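Local coordinates for DUF3218 domain-containing protein (Pseudomonas aeruginosa, PDB 2IGS), which is of unknown function but belongs to the DUF3218 family, whose placement in the lysozyme clan suggests a distant kinship with lysozyme-like proteins, at residues E35-E40 against N105-K110; W42-R47 against G116-F121. All blocks are in the same frame, centred on the assembly; numbering follows the deposited sequence. Where two conformers were deposited one is given.

Contact 1 of 2, residues E35-E40 against N105-K110. With SO4 (sulfate ion), chain U.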
loop_
_atom_site.group_PDB
_atom_site.type_symbol
_atom_site.label_atom_id
_atom_site.label_comp_id
_atom_site.label_asym_id
_atom_site.label_seq_id
_atom_site.Cartn_x
_atom_site.Cartn_y
_atom_site.Cartn_z
ATOM N N GLU F 35 -45.118 -8.599 -13.119
ATOM C CA GLU F 35 -45.125 -9.897 -12.439
ATOM C C GLU F 35 -43.734 -10.404 -12.035
ATOM O O GLU F 35 -43.583 -10.932 -10.936
ATOM C CB GLU F 35 -45.887 -10.974 -13.221
ATOM C CG GLU F 35 -46.137 -12.230 -12.398
ATOM C CD GLU F 35 -47.238 -13.116 -12.936
ATOM O OE1 GLU F 35 -47.260 -13.367 -14.153
ATOM O OE2 GLU F 35 -48.081 -13.579 -12.127
ATOM N N ALA F 36 -42.742 -10.264 -12.917
ATOM C CA ALA F 36 -41.391 -10.752 -12.614
ATOM C C ALA F 36 -40.787 -10.100 -11.380
ATOM O O ALA F 36 -40.310 -10.802 -10.497
ATOM C CB ALA F 36 -40.451 -10.603 -13.828
ATOM N N GLN F 37 -40.837 -8.765 -11.327
ATOM C CA GLN F 37 -40.337 -7.992 -10.193
ATOM C C GLN F 37 -41.099 -8.255 -8.892
ATOM O O GLN F 37 -40.500 -8.285 -7.814
ATOM C CB GLN F 37 -40.332 -6.486 -10.497
ATOM C CG GLN F 37 -39.437 -6.074 -11.669
ATOM C CD GLN F 37 -40.191 -5.924 -12.984
ATOM O OE1 GLN F 37 -41.070 -6.725 -13.311
ATOM N NE2 GLN F 37 -39.837 -4.895 -13.750
ATOM N N THR F 38 -42.407 -8.459 -9.003
ATOM C CA THR F 38 -43.266 -8.711 -7.835
ATOM C C THR F 38 -42.987 -10.078 -7.173
ATOM O O THR F 38 -42.835 -10.144 -5.948
ATOM C CB THR F 38 -44.757 -8.569 -8.199
ATOM O OG1 THR F 38 -44.984 -7.259 -8.736
ATOM C CG2 THR F 38 -45.624 -8.748 -6.979
ATOM N N ILE F 39 -42.911 -11.143 -7.980
ATOM C CA ILE F 39 -42.511 -12.463 -7.468
ATOM C C ILE F 39 -41.117 -12.392 -6.816
ATOM O O ILE F 39 -40.934 -12.858 -5.680
ATOM C CB ILE F 39 -42.525 -13.588 -8.565
ATOM C CG1 ILE F 39 -43.909 -13.742 -9.216
ATOM C CG2 ILE F 39 -42.099 -14.917 -7.960
ATOM C CD1 ILE F 39 -43.878 -14.249 -10.679
ATOM N N GLU F 40 -40.152 -11.803 -7.540
ATOM C CA GLU F 40 -38.776 -11.701 -7.074
ATOM C C GLU F 40 -38.640 -10.911 -5.767
ATOM O O GLU F 40 -37.942 -11.340 -4.855
ATOM C CB GLU F 40 -37.851 -11.117 -8.159
ATOM C CG GLU F 40 -36.390 -11.156 -7.739
ATOM C CD GLU F 40 -35.420 -10.675 -8.797
ATOM O OE1 GLU F 40 -35.855 -10.376 -9.920
ATOM O OE2 GLU F 40 -34.212 -10.569 -8.485
ATOM N N ASN F 105 -37.822 0.189 -7.877
ATOM C CA ASN F 105 -36.771 0.109 -6.865
ATOM C C ASN F 105 -35.891 -1.129 -7.024
ATOM O O ASN F 105 -34.659 -1.025 -7.001
ATOM C CB ASN F 105 -37.324 0.305 -5.447
ATOM C CG ASN F 105 -37.749 1.771 -5.191
ATOM O OD1 ASN F 105 -37.096 2.706 -5.673
ATOM N ND2 ASN F 105 -38.851 1.970 -4.455
ATOM N N LEU F 106 -36.537 -2.271 -7.247
ATOM C CA LEU F 106 -35.868 -3.533 -7.542
ATOM C C LEU F 106 -34.973 -3.493 -8.771
ATOM O O LEU F 106 -33.869 -4.080 -8.757
ATOM C CB LEU F 106 -36.898 -4.645 -7.703
ATOM C CG LEU F 106 -36.605 -6.112 -7.321
ATOM C CD1 LEU F 106 -36.905 -7.075 -8.460
ATOM C CD2 LEU F 106 -35.236 -6.389 -6.670
ATOM N N ASP F 107 -35.422 -2.832 -9.837
ATOM C CA ASP F 107 -34.580 -2.735 -11.028
ATOM C C ASP F 107 -33.374 -1.811 -10.812
ATOM O O ASP F 107 -32.291 -2.074 -11.336
ATOM C CB ASP F 107 -35.409 -2.378 -12.270
ATOM C CG ASP F 107 -36.342 -3.516 -12.693
ATOM O OD1 ASP F 107 -36.079 -4.693 -12.324
ATOM O OD2 ASP F 107 -37.342 -3.244 -13.385
ATOM N N ARG F 108 -33.575 -0.735 -10.049
ATOM C CA ARG F 108 -32.479 0.128 -9.594
ATOM C C ARG F 108 -31.436 -0.671 -8.818
ATOM O O ARG F 108 -30.246 -0.581 -9.103
ATOM C CB ARG F 108 -33.000 1.290 -8.734
ATOM C CG ARG F 108 -32.839 2.691 -9.350
ATOM C CD ARG F 108 -33.452 3.783 -8.448
ATOM N NE ARG F 108 -32.497 4.837 -8.071
ATOM C CZ ARG F 108 -32.681 5.720 -7.084
ATOM N NH1 ARG F 108 -31.751 6.623 -6.819
ATOM N NH2 ARG F 108 -33.786 5.703 -6.348
ATOM N N ILE F 109 -31.894 -1.469 -7.856
ATOM C CA ILE F 109 -30.994 -2.272 -7.010
ATOM C C ILE F 109 -30.195 -3.303 -7.838
ATOM O O ILE F 109 -28.990 -3.456 -7.654
ATOM C CB ILE F 109 -31.790 -2.936 -5.860
ATOM C CG1 ILE F 109 -32.147 -1.888 -4.809
ATOM C CG2 ILE F 109 -31.028 -4.087 -5.242
ATOM C CD1 ILE F 109 -33.205 -2.338 -3.796
ATOM N N LYS F 110 -30.866 -3.955 -8.781
ATOM C CA LYS F 110 -30.242 -4.945 -9.645
ATOM C C LYS F 110 -29.259 -4.327 -10.644
ATOM O O LYS F 110 -28.238 -4.934 -10.950
ATOM C CB LYS F 110 -31.304 -5.762 -10.380
ATOM C CG LYS F 110 -32.124 -6.672 -9.464
ATOM C CD LYS F 110 -33.339 -7.229 -10.200
ATOM C CE LYS F 110 -32.961 -8.331 -11.186
ATOM N NZ LYS F 110 -34.152 -8.838 -11.923
HETATM S S SO4 U . -29.043 5.006 -9.185
HETATM O O1 SO4 U . -28.903 5.621 -10.506
HETATM O O2 SO4 U . -29.742 3.729 -9.338
HETATM O O3 SO4 U . -27.707 4.795 -8.609
HETATM O O4 SO4 U . -29.816 5.904 -8.324
#
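K110 NZ donates to E40 OE1 over 3.0 Å, in a salt bridge that meets the syn lone pair of that oxygen. The glutamate and lysine chains reach toward each other across the gap between the helices. E40 is fully extended, with CG anti to the backbone N (chi1 -173°), whereas the lysine chain bends at chi3 to bring its ammonium to the carboxylate. The other oxygen, E40 OE2, is hydrogen-bonded to Y117 OH, so lysine and tyrosine together fix the rotation of the carboxylate.

A second polar link lies one helical turn earlier on helix 35-48. Q37 NE2 donates to D107 OD2 at 3.0 Å along a fairly straight path, with an N-H...O angle of 161°. The acceptor lies near the amide plane of Q37, and the donor arrives on the syn side of the carboxylate, whose plane is turned moderately from that of the amide. The Q37 chain bends at chi2 to cross D107 at about a right angle, and its CG passes 3.7 Å from D107 OD1.

Between these polar pairs sits the buried L106. Its CD1 rests 3.8 Å from Q37 O and equally 3.8 Å from E40 OE1, lying between two helices whose segments run at 78° to each other. Away from this crossing, in the conformer described, R108 NE and NH1 both bond O4 of a sulfate, probably from the crystallisation liquor.

The helices thus meet through paired polar groups flanking a single leucine methyl, and the lysine would be expected to stabilise the ionised form of E40.

Contact 2 of 2, residues W42-R47 against G116-F121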
loop_
_atom_site.group_PDB
_atom_site.type_symbol
_atom_site.label_atom_id
_atom_site.label_comp_id
_atom_site.label_asym_id
_atom_site.label_seq_id
_atom_site.Cartn_x
_atom_site.Cartn_y
_atom_site.Cartn_z
ATOM N N TRP F 42 -40.978 -10.387 -3.425
ATOM C CA TRP F 42 -41.658 -11.043 -2.291
ATOM C C TRP F 42 -41.088 -12.439 -1.966
ATOM O O TRP F 42 -41.401 -13.015 -0.934
ATOM C CB TRP F 42 -43.180 -11.043 -2.512
ATOM C CG TRP F 42 -43.794 -9.647 -2.315
ATOM C CD1 TRP F 42 -43.252 -8.595 -1.598
ATOM C CD2 TRP F 42 -45.078 -9.188 -2.779
ATOM N NE1 TRP F 42 -44.115 -7.517 -1.599
ATOM C CE2 TRP F 42 -45.234 -7.845 -2.330
ATOM C CE3 TRP F 42 -46.101 -9.771 -3.557
ATOM C CZ2 TRP F 42 -46.370 -7.076 -2.633
ATOM C CZ3 TRP F 42 -47.241 -9.010 -3.845
ATOM C CH2 TRP F 42 -47.364 -7.673 -3.371
ATOM N N ASP F 43 -40.237 -12.969 -2.844
ATOM C CA ASP F 43 -39.371 -14.107 -2.491
ATOM C C ASP F 43 -38.144 -13.736 -1.638
ATOM O O ASP F 43 -37.524 -14.616 -1.030
ATOM C CB ASP F 43 -38.909 -14.871 -3.754
ATOM C CG ASP F 43 -39.999 -15.790 -4.335
ATOM O OD1 ASP F 43 -41.023 -16.069 -3.663
ATOM O OD2 ASP F 43 -39.825 -16.239 -5.488
ATOM N N ILE F 44 -37.798 -12.448 -1.591
ATOM C CA ILE F 44 -36.569 -11.985 -0.915
ATOM C C ILE F 44 -36.345 -12.569 0.501
ATOM O O ILE F 44 -35.313 -13.194 0.716
ATOM C CB ILE F 44 -36.357 -10.422 -0.980
ATOM C CG1 ILE F 44 -36.042 -9.952 -2.415
ATOM C CG2 ILE F 44 -35.220 -9.987 -0.071
ATOM C CD1 ILE F 44 -35.901 -8.441 -2.547
ATOM N N PRO F 45 -37.335 -12.444 1.436
ATOM C CA PRO F 45 -37.168 -13.014 2.787
ATOM C C PRO F 45 -36.934 -14.510 2.807
ATOM O O PRO F 45 -36.226 -15.005 3.683
ATOM C CB PRO F 45 -38.497 -12.709 3.461
ATOM C CG PRO F 45 -38.983 -11.498 2.785
ATOM C CD PRO F 45 -38.645 -11.771 1.324
ATOM N N LEU F 46 -37.523 -15.238 1.866
ATOM C CA LEU F 46 -37.282 -16.654 1.820
ATOM C C LEU F 46 -35.918 -16.962 1.207
ATOM O O LEU F 46 -35.255 -17.900 1.639
ATOM C CB LEU F 46 -38.389 -17.401 1.087
ATOM C CG LEU F 46 -38.268 -18.931 1.099
ATOM C CD1 LEU F 46 -38.462 -19.439 2.525
ATOM C CD2 LEU F 46 -39.307 -19.528 0.141
ATOM N N ARG F 47 -35.505 -16.173 0.219
ATOM C CA ARG F 47 -34.201 -16.381 -0.384
ATOM C C ARG F 47 -33.074 -16.037 0.598
ATOM O O ARG F 47 -32.019 -16.650 0.562
ATOM C CB ARG F 47 -34.093 -15.698 -1.754
ATOM C CG ARG F 47 -34.508 -16.667 -2.869
ATOM C CD ARG F 47 -34.468 -16.111 -4.283
ATOM N NE ARG F 47 -35.810 -15.901 -4.839
ATOM C CZ ARG F 47 -36.110 -15.989 -6.132
ATOM N NH1 ARG F 47 -35.163 -16.306 -7.021
ATOM N NH2 ARG F 47 -37.358 -15.772 -6.542
ATOM N N GLY F 116 -26.023 -10.507 -7.449
ATOM C CA GLY F 116 -25.683 -10.823 -6.058
ATOM C C GLY F 116 -26.164 -9.782 -5.062
ATOM O O GLY F 116 -25.722 -9.758 -3.898
ATOM N N TYR F 117 -27.079 -8.933 -5.534
ATOM C CA TYR F 117 -27.647 -7.823 -4.767
ATOM C C TYR F 117 -28.123 -8.201 -3.362
ATOM O O TYR F 117 -28.112 -7.375 -2.440
ATOM C CB TYR F 117 -28.779 -7.156 -5.555
ATOM C CG TYR F 117 -30.101 -7.914 -5.643
ATOM C CD1 TYR F 117 -30.410 -8.684 -6.757
ATOM C CD2 TYR F 117 -31.059 -7.803 -4.638
ATOM C CE1 TYR F 117 -31.638 -9.354 -6.853
ATOM C CE2 TYR F 117 -32.286 -8.464 -4.715
ATOM C CZ TYR F 117 -32.572 -9.233 -5.826
ATOM O OH TYR F 117 -33.782 -9.888 -5.908
ATOM N N LEU F 118 -28.530 -9.454 -3.204
ATOM C CA LEU F 118 -29.096 -9.923 -1.944
ATOM C C LEU F 118 -28.126 -9.750 -0.794
ATOM O O LEU F 118 -28.534 -9.737 0.381
ATOM C CB LEU F 118 -29.467 -11.410 -2.042
ATOM C CG LEU F 118 -30.848 -11.903 -2.484
ATOM C CD1 LEU F 118 -30.911 -13.393 -2.162
ATOM C CD2 LEU F 118 -32.056 -11.150 -1.828
ATOM N N ASP F 119 -26.831 -9.671 -1.122
ATOM C CA ASP F 119 -25.812 -9.572 -0.082
ATOM C C ASP F 119 -25.925 -8.259 0.671
ATOM O O ASP F 119 -25.509 -8.174 1.833
ATOM C CB ASP F 119 -24.394 -9.785 -0.639
ATOM C CG ASP F 119 -23.888 -11.205 -0.406
ATOM O OD1 ASP F 119 -24.672 -12.048 0.054
ATOM O OD2 ASP F 119 -22.711 -11.497 -0.661
ATOM N N ARG F 120 -26.476 -7.240 0.008
ATOM C CA ARG F 120 -26.742 -5.950 0.647
ATOM C C ARG F 120 -27.686 -6.070 1.850
ATOM O O ARG F 120 -27.587 -5.288 2.793
ATOM C CB ARG F 120 -27.294 -4.929 -0.365
ATOM C CG ARG F 120 -26.233 -4.130 -1.108
ATOM C CD ARG F 120 -25.519 -3.133 -0.192
ATOM N NE ARG F 120 -26.056 -1.775 -0.273
ATOM C CZ ARG F 120 -25.821 -0.817 0.627
ATOM N NH1 ARG F 120 -25.073 -1.056 1.700
ATOM N NH2 ARG F 120 -26.340 0.390 0.462
ATOM N N PHE F 121 -28.575 -7.063 1.816
ATOM C CA PHE F 121 -29.649 -7.205 2.826
ATOM C C PHE F 121 -29.260 -8.045 4.031
ATOM O O PHE F 121 -30.089 -8.295 4.915
ATOM C CB PHE F 121 -30.935 -7.804 2.214
ATOM C CG PHE F 121 -31.449 -7.074 1.007
ATOM C CD1 PHE F 121 -31.517 -5.681 0.983
ATOM C CD2 PHE F 121 -31.907 -7.791 -0.099
ATOM C CE1 PHE F 121 -32.001 -5.001 -0.162
ATOM C CE2 PHE F 121 -32.389 -7.132 -1.255
ATOM C CZ PHE F 121 -32.439 -5.727 -1.286
#
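Y117 and F121 offer their rings to I44, and the aliphatic side chain takes them differently. I44 CD1 lies at the edge of the tyrosine ring, near its plane, 4.2 Å from CE2. Toward F121 the same methyl approaches obliquely, 4.0 Å from F121 CE2, while the isoleucine and phenylalanine side chains cross at about a right angle. The aromatic groups also meet each other: F121 CE2 sits in the plane of the tyrosine ring, at its edge. The edge of the F121 ring in turn receives L118 CD2.

Both arms of I44 are used. CG2, set anti to the backbone N by a chi1 of -69°, leaves the helix to meet L118 CD2 at 3.8 Å, the isoleucine and leucine lying alongside one another and pointing opposite ways. At the more exposed end of the contact, L118 CD1 lies 4.0 Å from R47 CB. In the conformer described, R47 NH2 turns back to its own helix and makes a salt bridge to D43 OD2 (2.7 Å), which uses its anti lone pair and lies out of the guanidinium plane.

Helix 35-48 is kinked within 42-47, at P45 and L46: P45 has no N-H to give, and L46 N makes a weak bond to D43 O. Beyond the contact F121 packs edge-to-face on F214 of helix 203-216, and D119 is hydrogen-bonded to A138 of a second subunit. A bound acetic acid, probably from the crystallisation liquor, lies about 4 Å from the L118 side chain.

In 116-121, D119 N bonds G116 O and F121 N bonds L118 O. No hydrogen bond joins the two segments; the junction is an apolar packing of the proline-kinked helix 35-48 against the 3-10 segment that follows helix 87-113.

Overall arrangement
From the N terminus the chain passes helix 12-27 and enters helix 35-48, which supplies the first segment of both contacts. It then runs through helix 63-82 into helix 87-113, where contact 1 closes a largely helical loop of 64 residues. Contact 2 closes another, of 68, just after that helix ends. The segments alternate along the chain, so the two loops cross, and the centres of the contacts lie 11 Å apart. Y117, from the 3-10 segment, joins them by packing on L106, I109 and K110. Together they tie helix 35-48 to helix 87-113 and the turn following it; the disulfide C27-C91 links helices 12-27 and 87-113.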